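Local coordinates for DUF3298 domain-containing protein (PDB 4E72), which is of unknown function but belongs to the DUF3298 family and is probably exported as a lipoprotein of Pseudomonas aeruginosa, at residues Leu14-Leu19 and Ala70-Phe75; Glu143-Gln148 and Pro178-Thr183; Lys154-Ala159 and Ala166-Thr171. All coordinates share one frame; numbering follows the deposited sequence.

Interaction 1: Leu14-Leu19 and Ala70-Phe75; sequences LASEHL and AYERQF
Ser16 and Glu72 face each other through a water. The two side-chain oxygens, Ser16 OG and Glu72 OE2, stand 4.3 Å apart, too far for a direct bond, and the water fills the gap. It lies 2.7 Å from Ser16 OG and gives a proton to Glu72 OE2 at 2.6 Å. Glu17, the next residue, points away from the helix, and its OE2 is hydrogen-bonded to Asn32 ND2. This alternation is that of an extended edge strand: 12-19 is the outermost strand of a mixed sheet, and Ser16 and His18 form antiparallel backbone hydrogen bonds with Ile33 and Val31 of strand 30-37. Helix 68-78 packs on that sheet deeper in, through Phe75 on Val31 and Tyr71 on Leu87, so it meets the edge strand at the surface by polar groups. His18 again points toward the helix. Its CG is anti to the carbonyl carbon (chi1 -64°), which carries the imidazole to the side where Glu72 arrives. His18 ND1 donates to Glu72 OE2 over 2.7 Å, with an N-H...O angle of 160°, so that OE2 accepts from both the imidazole and the water. The acceptor lies near the ring plane, but His18 ND1 stands well above the carboxylate plane (42° out of it). The bond needs hydrogen on ND1, and the nearby carboxylate would probably favour protonation of the ring. Glu72 spans the remaining distance with an extended chain, its CG anti to the backbone N; His18 CA and Glu72 CA, the nearest CA pair of the two segments, are 8.3 Å apart.

Interaction 2: Glu143-Gln148 and Pro178-Thr183; sequences EAFWKQ and PHVALT
Val180 sets its two methyl groups against the far ends of two aromatic side chains, one methyl to each. Val180 CG1 approaches Phe145 CZ at 4.0 Å, while Val180 CG2 lies 4.4 Å from Trp146 CH2, a looser touch. The valine and the phenylalanine reach out from opposite directions: with Phe145 CG anti to the backbone N (chi1 177°), the ring runs straight out from the helix, and the far atom CZ does the touching. Bridging in this way spans a wide gap, for Phe145 CA and Val180 CA, the nearest such pair, are 11.1 Å apart. The two rings are also set against each other. Phe145 CD2 sits 3.8 Å above the Trp146 ring plane, over its centre, so an edge of the phenylalanine meets a face of the indole and both present their ends to the same valine. Trp146 NE1 is hydrogen-bonded to Glu142 OE2, one turn back. All three touching residues are buried. Leu189 of strand 187-190 contacts each of them, Leu133 of helix 133-136 adjoins both rings, and strand 179-181 pairs antiparallel with 187-190, so that helix 142-159 lies against one face of the three-stranded sheet.

Interaction 3: Lys154-Ala159 and Ala166-Thr171; sequences KAWLLA and ADFQKT
Apolar contacts centre on Leu157 and Phe168. Leu157 CD2 lies 4.2 Å from Phe168 CE1, and the same ring atom is 4.3 Å from Trp156 CZ3, so one corner of the phenylalanine touches two consecutive residues of the facing helix. Phe168 CE1 comes in at the edge of the indole, near its plane, rather than over a face. The ring gets there because Phe168 CG is anti to the backbone N (chi1 -177°), directing it at the other helix; Trp156 starts off to one side, and only its six-membered ring reaches across. Leu162 also touches both Leu157 and Phe168, and Pro198 and Pro204 lie against Phe168 and Trp156. The second branch of the leucine takes a mixed contact: Leu157 CD1 is 4.1 Å from Gln169 CD and packs against the amide end of an extended chain. The hydrogen bonds near the contact run to the connecting loop or lie within the second helix. Gln169 NE2 donates to Leu162 O in the loop, which holds the amide beside Leu157 CD1. Within the second helix, Thr171 N and Thr171 OG1, at its last residue, both reach back to Asp167 O, from opposite faces of its plane, at 3.2 Å and 2.9 Å. The axes of the two short segments run at 141°, roughly antiparallel, and come no closer than 12.6 Å, a spacing wide enough to be filled by large side chains. With six non-helical residues between its arms, this is a helical hairpin, an alpha-loop-alpha unit whose loop folds back to bind the second helix.

How the interactions relate
Interactions 2 and 3 share helix 142-159: its first part packs on strand 179-181, its last part on helix 166-171. Their centres are 19 Å apart and their nearest atoms about 7 Å, without touching. Interaction 3 is nested within the loop closed by interaction 2, since both 154-159 and 166-171 fall between 143-148 and 178-183 in the chain, and all four segments fall in the DUF3298 range. Interaction 1 is separate, belonging to the edge of the larger mixed sheet on the opposite side of the chain's centre; its centre is 34 Å from that of interaction 2 and 40 Å from that of interaction 3. Burial differs accordingly: interaction 2 is buried, interaction 3 partly so, and interaction 1 lies at the surface.

Interaction 1: Leu14-Leu19 and Ala70-Phe75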
# COMPACT_ATOMS: atom_id res chain seq x y z
N LEU A 14 11.86 -3.99 -12.38
CA LEU A 14 11.28 -4.26 -13.70
C LEU A 14 10.33 -3.13 -14.07
O LEU A 14 9.18 -3.13 -13.61
CB LEU A 14 10.53 -5.62 -13.72
CG LEU A 14 11.33 -6.84 -13.32
CD1 LEU A 14 10.49 -7.78 -12.49
CD2 LEU A 14 11.88 -7.54 -14.55
N ALA A 15 10.81 -2.16 -14.87
CA ALA A 15 10.03 -1.00 -15.27
C ALA A 15 9.78 -0.97 -16.79
O ALA A 15 10.68 -1.28 -17.59
CB ALA A 15 10.72 0.28 -14.83
N SER A 16 8.55 -0.60 -17.17
CA SER A 16 8.11 -0.50 -18.56
C SER A 16 6.92 0.44 -18.71
O SER A 16 6.05 0.50 -17.84
CB SER A 16 7.71 -1.88 -19.10
OG SER A 16 6.51 -2.37 -18.52
N GLU A 17 6.88 1.16 -19.82
CA GLU A 17 5.79 2.01 -20.23
C GLU A 17 5.45 1.61 -21.66
O GLU A 17 6.33 1.67 -22.53
CB GLU A 17 6.14 3.49 -20.10
CG GLU A 17 5.00 4.42 -20.50
CD GLU A 17 5.11 5.81 -19.89
OE1 GLU A 17 5.85 6.65 -20.47
OE2 GLU A 17 4.49 6.06 -18.83
N HIS A 18 4.22 1.13 -21.89
CA HIS A 18 3.81 0.69 -23.21
C HIS A 18 2.55 1.41 -23.67
O HIS A 18 1.59 1.60 -22.91
CB HIS A 18 3.62 -0.83 -23.24
CG HIS A 18 4.89 -1.61 -23.00
ND1 HIS A 18 4.91 -2.69 -22.14
CD2 HIS A 18 6.12 -1.45 -23.53
CE1 HIS A 18 6.15 -3.15 -22.17
NE2 HIS A 18 6.92 -2.44 -22.98
N LEU A 19 2.59 1.84 -24.93
CA LEU A 19 1.49 2.51 -25.59
C LEU A 19 0.73 1.51 -26.40
O LEU A 19 1.32 0.53 -26.84
CB LEU A 19 2.01 3.64 -26.52
CG LEU A 19 2.62 4.88 -25.88
CD1 LEU A 19 2.94 5.91 -26.94
CD2 LEU A 19 1.68 5.51 -24.85
N ALA A 70 -0.56 -10.25 -19.03
CA ALA A 70 -1.93 -10.50 -19.49
C ALA A 70 -2.80 -9.26 -19.20
O ALA A 70 -3.60 -8.88 -20.05
CB ALA A 70 -2.52 -11.75 -18.82
N TYR A 71 -2.60 -8.60 -18.04
CA TYR A 71 -3.35 -7.39 -17.67
C TYR A 71 -3.04 -6.24 -18.65
O TYR A 71 -3.96 -5.57 -19.12
CB TYR A 71 -3.06 -6.92 -16.22
CG TYR A 71 -3.61 -5.54 -15.93
CD1 TYR A 71 -4.97 -5.33 -15.76
CD2 TYR A 71 -2.76 -4.42 -15.90
CE1 TYR A 71 -5.49 -4.05 -15.56
CE2 TYR A 71 -3.27 -3.13 -15.73
CZ TYR A 71 -4.63 -2.96 -15.52
OH TYR A 71 -5.15 -1.72 -15.26
N GLU A 72 -1.76 -5.99 -18.91
CA GLU A 72 -1.28 -4.93 -19.81
C GLU A 72 -1.89 -5.11 -21.22
O GLU A 72 -2.47 -4.17 -21.75
CB GLU A 72 0.26 -4.92 -19.84
CG GLU A 72 0.88 -4.35 -21.11
CD GLU A 72 2.37 -4.18 -20.97
OE1 GLU A 72 3.11 -5.16 -21.22
OE2 GLU A 72 2.80 -3.08 -20.57
N ARG A 73 -1.84 -6.34 -21.75
CA ARG A 73 -2.41 -6.75 -23.04
C ARG A 73 -3.94 -6.49 -23.04
O ARG A 73 -4.45 -5.87 -23.98
CB ARG A 73 -2.08 -8.23 -23.31
CG ARG A 73 -2.80 -8.90 -24.47
CD ARG A 73 -2.14 -10.24 -24.82
NE ARG A 73 -2.20 -11.24 -23.75
CZ ARG A 73 -1.15 -11.71 -23.07
NH1 ARG A 73 0.07 -11.25 -23.32
NH2 ARG A 73 -1.31 -12.63 -22.13
N GLN A 74 -4.66 -6.97 -22.00
CA GLN A 74 -6.10 -6.76 -21.90
C GLN A 74 -6.47 -5.25 -21.82
O GLN A 74 -7.34 -4.81 -22.57
CB GLN A 74 -6.69 -7.52 -20.72
CG GLN A 74 -8.23 -7.49 -20.71
CD GLN A 74 -8.85 -8.09 -19.48
OE1 GLN A 74 -8.21 -8.83 -18.71
NE2 GLN A 74 -10.12 -7.81 -19.27
N PHE A 75 -5.79 -4.46 -20.96
CA PHE A 75 -6.09 -3.02 -20.82
C PHE A 75 -5.90 -2.28 -22.14
O PHE A 75 -6.77 -1.52 -22.53
CB PHE A 75 -5.23 -2.36 -19.71
CG PHE A 75 -5.57 -0.90 -19.48
CD1 PHE A 75 -6.55 -0.53 -18.58
CD2 PHE A 75 -4.91 0.10 -20.20
CE1 PHE A 75 -6.87 0.83 -18.38
CE2 PHE A 75 -5.24 1.45 -20.00
CZ PHE A 75 -6.20 1.80 -19.09
O HOH W 1 3.98 -1.41 -19.00

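Interaction 2: Glu143-Gln148 and Pro178-Thr183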
# COMPACT_ATOMS: atom_id res chain seq x y z
N GLU A 143 -9.43 -4.75 18.89
CA GLU A 143 -10.16 -3.63 19.48
C GLU A 143 -9.18 -2.63 20.13
O GLU A 143 -9.22 -1.45 19.78
CB GLU A 143 -11.17 -4.15 20.53
N ALA A 144 -8.24 -3.13 20.98
CA ALA A 144 -7.20 -2.30 21.62
C ALA A 144 -6.30 -1.61 20.56
O ALA A 144 -5.90 -0.46 20.77
CB ALA A 144 -6.36 -3.14 22.56
N PHE A 145 -5.99 -2.29 19.44
CA PHE A 145 -5.19 -1.69 18.35
C PHE A 145 -5.91 -0.48 17.72
O PHE A 145 -5.29 0.58 17.54
CB PHE A 145 -4.88 -2.73 17.27
CG PHE A 145 -4.11 -2.19 16.08
CD1 PHE A 145 -2.73 -2.03 16.13
CD2 PHE A 145 -4.77 -1.88 14.89
CE1 PHE A 145 -2.02 -1.58 15.03
CE2 PHE A 145 -4.07 -1.40 13.79
CZ PHE A 145 -2.70 -1.24 13.87
N TRP A 146 -7.21 -0.61 17.42
CA TRP A 146 -7.91 0.50 16.78
C TRP A 146 -8.16 1.63 17.77
O TRP A 146 -8.27 2.78 17.33
CB TRP A 146 -9.17 0.04 16.03
CG TRP A 146 -8.83 -0.85 14.87
CD1 TRP A 146 -8.98 -2.20 14.81
CD2 TRP A 146 -8.16 -0.47 13.65
NE1 TRP A 146 -8.51 -2.68 13.61
CE2 TRP A 146 -7.97 -1.64 12.89
CE3 TRP A 146 -7.73 0.76 13.11
CZ2 TRP A 146 -7.38 -1.62 11.62
CZ3 TRP A 146 -7.10 0.77 11.88
CH2 TRP A 146 -6.93 -0.41 11.14
N LYS A 147 -8.13 1.35 19.09
CA LYS A 147 -8.22 2.39 20.12
C LYS A 147 -6.97 3.25 20.09
O LYS A 147 -7.10 4.47 20.21
CB LYS A 147 -8.43 1.80 21.53
CG LYS A 147 -9.83 1.20 21.74
CD LYS A 147 -10.91 2.23 22.05
CE LYS A 147 -12.22 1.57 22.44
NZ LYS A 147 -12.15 0.87 23.76
N GLN A 148 -5.78 2.65 19.85
CA GLN A 148 -4.50 3.36 19.72
C GLN A 148 -4.43 4.11 18.39
O GLN A 148 -3.81 5.16 18.31
CB GLN A 148 -3.29 2.42 19.86
CG GLN A 148 -3.20 1.71 21.22
CD GLN A 148 -3.33 2.65 22.39
OE1 GLN A 148 -2.53 3.57 22.56
NE2 GLN A 148 -4.38 2.47 23.19
N PRO A 178 -7.34 -1.05 5.73
CA PRO A 178 -6.68 -2.36 5.57
C PRO A 178 -5.15 -2.26 5.46
O PRO A 178 -4.49 -3.30 5.52
CB PRO A 178 -7.26 -2.90 4.25
CG PRO A 178 -7.98 -1.80 3.62
CD PRO A 178 -7.89 -0.56 4.45
N HIS A 179 -4.56 -1.04 5.30
CA HIS A 179 -3.12 -0.83 5.03
C HIS A 179 -2.35 -0.41 6.26
O HIS A 179 -2.32 0.76 6.65
CB HIS A 179 -2.91 0.22 3.91
CG HIS A 179 -3.96 0.19 2.82
ND1 HIS A 179 -4.22 -0.98 2.10
CD2 HIS A 179 -4.71 1.19 2.32
CE1 HIS A 179 -5.15 -0.65 1.22
NE2 HIS A 179 -5.44 0.65 1.27
N VAL A 180 -1.68 -1.39 6.86
CA VAL A 180 -0.92 -1.27 8.08
C VAL A 180 0.48 -1.75 7.79
O VAL A 180 0.62 -2.88 7.34
CB VAL A 180 -1.58 -2.10 9.23
CG1 VAL A 180 -0.72 -2.09 10.51
CG2 VAL A 180 -3.00 -1.62 9.54
N ALA A 181 1.51 -0.94 8.08
CA ALA A 181 2.88 -1.36 7.86
C ALA A 181 3.70 -1.34 9.14
O ALA A 181 3.61 -0.39 9.93
CB ALA A 181 3.54 -0.50 6.82
N LEU A 182 4.53 -2.41 9.33
CA LEU A 182 5.42 -2.52 10.46
C LEU A 182 6.71 -1.73 10.15
O LEU A 182 7.79 -2.30 9.98
CB LEU A 182 5.72 -4.00 10.81
CG LEU A 182 4.55 -4.83 11.41
CD1 LEU A 182 4.97 -6.28 11.61
CD2 LEU A 182 4.07 -4.26 12.76
N THR A 183 6.57 -0.39 10.05
CA THR A 183 7.70 0.50 9.78
C THR A 183 8.57 0.57 11.07
O THR A 183 8.14 0.15 12.16
CB THR A 183 7.22 1.83 9.20
OG1 THR A 183 6.04 2.24 9.89
CG2 THR A 183 6.89 1.73 7.72

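Interaction 3: Lys154-Ala159 and Ala166-Thr171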
# COMPACT_ATOMS: atom_id res chain seq x y z
N LYS A 154 -6.06 11.55 16.34
CA LYS A 154 -6.12 12.80 17.10
C LYS A 154 -4.80 13.56 16.96
O LYS A 154 -4.83 14.77 16.71
CB LYS A 154 -6.48 12.56 18.57
CG LYS A 154 -7.84 11.89 18.74
CD LYS A 154 -8.91 12.81 19.30
CE LYS A 154 -10.06 12.04 19.90
NZ LYS A 154 -9.65 11.25 21.10
N ALA A 155 -3.66 12.84 17.01
CA ALA A 155 -2.34 13.43 16.82
C ALA A 155 -2.20 13.98 15.39
O ALA A 155 -1.67 15.06 15.23
CB ALA A 155 -1.24 12.42 17.11
N TRP A 156 -2.71 13.25 14.38
CA TRP A 156 -2.70 13.63 12.96
C TRP A 156 -3.56 14.89 12.74
O TRP A 156 -3.16 15.76 11.96
CB TRP A 156 -3.19 12.48 12.07
CG TRP A 156 -3.27 12.82 10.62
CD1 TRP A 156 -2.26 12.76 9.71
CD2 TRP A 156 -4.42 13.29 9.90
NE1 TRP A 156 -2.70 13.19 8.48
CE2 TRP A 156 -4.02 13.53 8.57
CE3 TRP A 156 -5.76 13.53 10.26
CZ2 TRP A 156 -4.90 14.01 7.59
CZ3 TRP A 156 -6.63 14.02 9.29
CH2 TRP A 156 -6.21 14.24 7.97
N LEU A 157 -4.74 14.98 13.40
CA LEU A 157 -5.61 16.16 13.32
C LEU A 157 -4.88 17.41 13.85
O LEU A 157 -4.93 18.47 13.20
CB LEU A 157 -6.92 15.95 14.12
CG LEU A 157 -7.95 14.98 13.54
CD1 LEU A 157 -8.98 14.59 14.61
CD2 LEU A 157 -8.62 15.55 12.26
N LEU A 158 -4.24 17.29 15.05
CA LEU A 158 -3.47 18.33 15.73
C LEU A 158 -2.30 18.79 14.86
O LEU A 158 -2.08 19.98 14.73
CB LEU A 158 -2.98 17.86 17.13
CG LEU A 158 -2.27 18.92 18.01
CD1 LEU A 158 -3.19 20.07 18.34
CD2 LEU A 158 -1.78 18.33 19.30
N ALA A 159 -1.60 17.84 14.21
CA ALA A 159 -0.47 18.14 13.32
C ALA A 159 -0.93 18.94 12.08
O ALA A 159 -0.16 19.73 11.54
CB ALA A 159 0.21 16.84 12.89
N ALA A 166 -14.45 21.31 13.85
CA ALA A 166 -15.48 20.30 14.11
C ALA A 166 -16.25 19.92 12.85
O ALA A 166 -16.68 18.77 12.77
CB ALA A 166 -16.43 20.78 15.19
N ASP A 167 -16.40 20.85 11.88
CA ASP A 167 -17.11 20.58 10.61
C ASP A 167 -16.38 19.50 9.79
O ASP A 167 -17.04 18.62 9.23
CB ASP A 167 -17.32 21.86 9.78
CG ASP A 167 -18.52 21.84 8.84
OD1 ASP A 167 -19.12 20.74 8.65
OD2 ASP A 167 -18.86 22.91 8.28
N PHE A 168 -15.04 19.57 9.75
CA PHE A 168 -14.17 18.57 9.11
C PHE A 168 -14.31 17.21 9.81
O PHE A 168 -14.40 16.19 9.13
CB PHE A 168 -12.70 19.03 9.16
CG PHE A 168 -11.73 18.11 8.46
CD1 PHE A 168 -11.19 17.01 9.12
CD2 PHE A 168 -11.30 18.37 7.16
CE1 PHE A 168 -10.30 16.15 8.47
CE2 PHE A 168 -10.38 17.53 6.52
CZ PHE A 168 -9.90 16.41 7.18
N GLN A 169 -14.30 17.21 11.15
CA GLN A 169 -14.39 15.99 11.98
C GLN A 169 -15.72 15.25 11.78
O GLN A 169 -15.70 14.02 11.67
CB GLN A 169 -14.16 16.32 13.46
CG GLN A 169 -12.67 16.50 13.77
CD GLN A 169 -12.39 16.88 15.20
OE1 GLN A 169 -12.98 16.33 16.14
NE2 GLN A 169 -11.47 17.82 15.39
N LYS A 170 -16.86 15.98 11.66
CA LYS A 170 -18.18 15.39 11.40
C LYS A 170 -18.25 14.83 9.99
O LYS A 170 -18.89 13.80 9.77
CB LYS A 170 -19.32 16.39 11.63
CG LYS A 170 -19.42 16.96 13.05
CD LYS A 170 -19.59 15.90 14.16
CE LYS A 170 -18.93 16.30 15.46
NZ LYS A 170 -17.45 16.28 15.38
N THR A 171 -17.59 15.50 9.03
CA THR A 171 -17.57 15.09 7.62
C THR A 171 -16.66 13.86 7.44
O THR A 171 -16.96 12.97 6.64
CB THR A 171 -17.11 16.27 6.75
OG1 THR A 171 -18.06 17.33 6.90
CG2 THR A 171 -16.99 15.92 5.28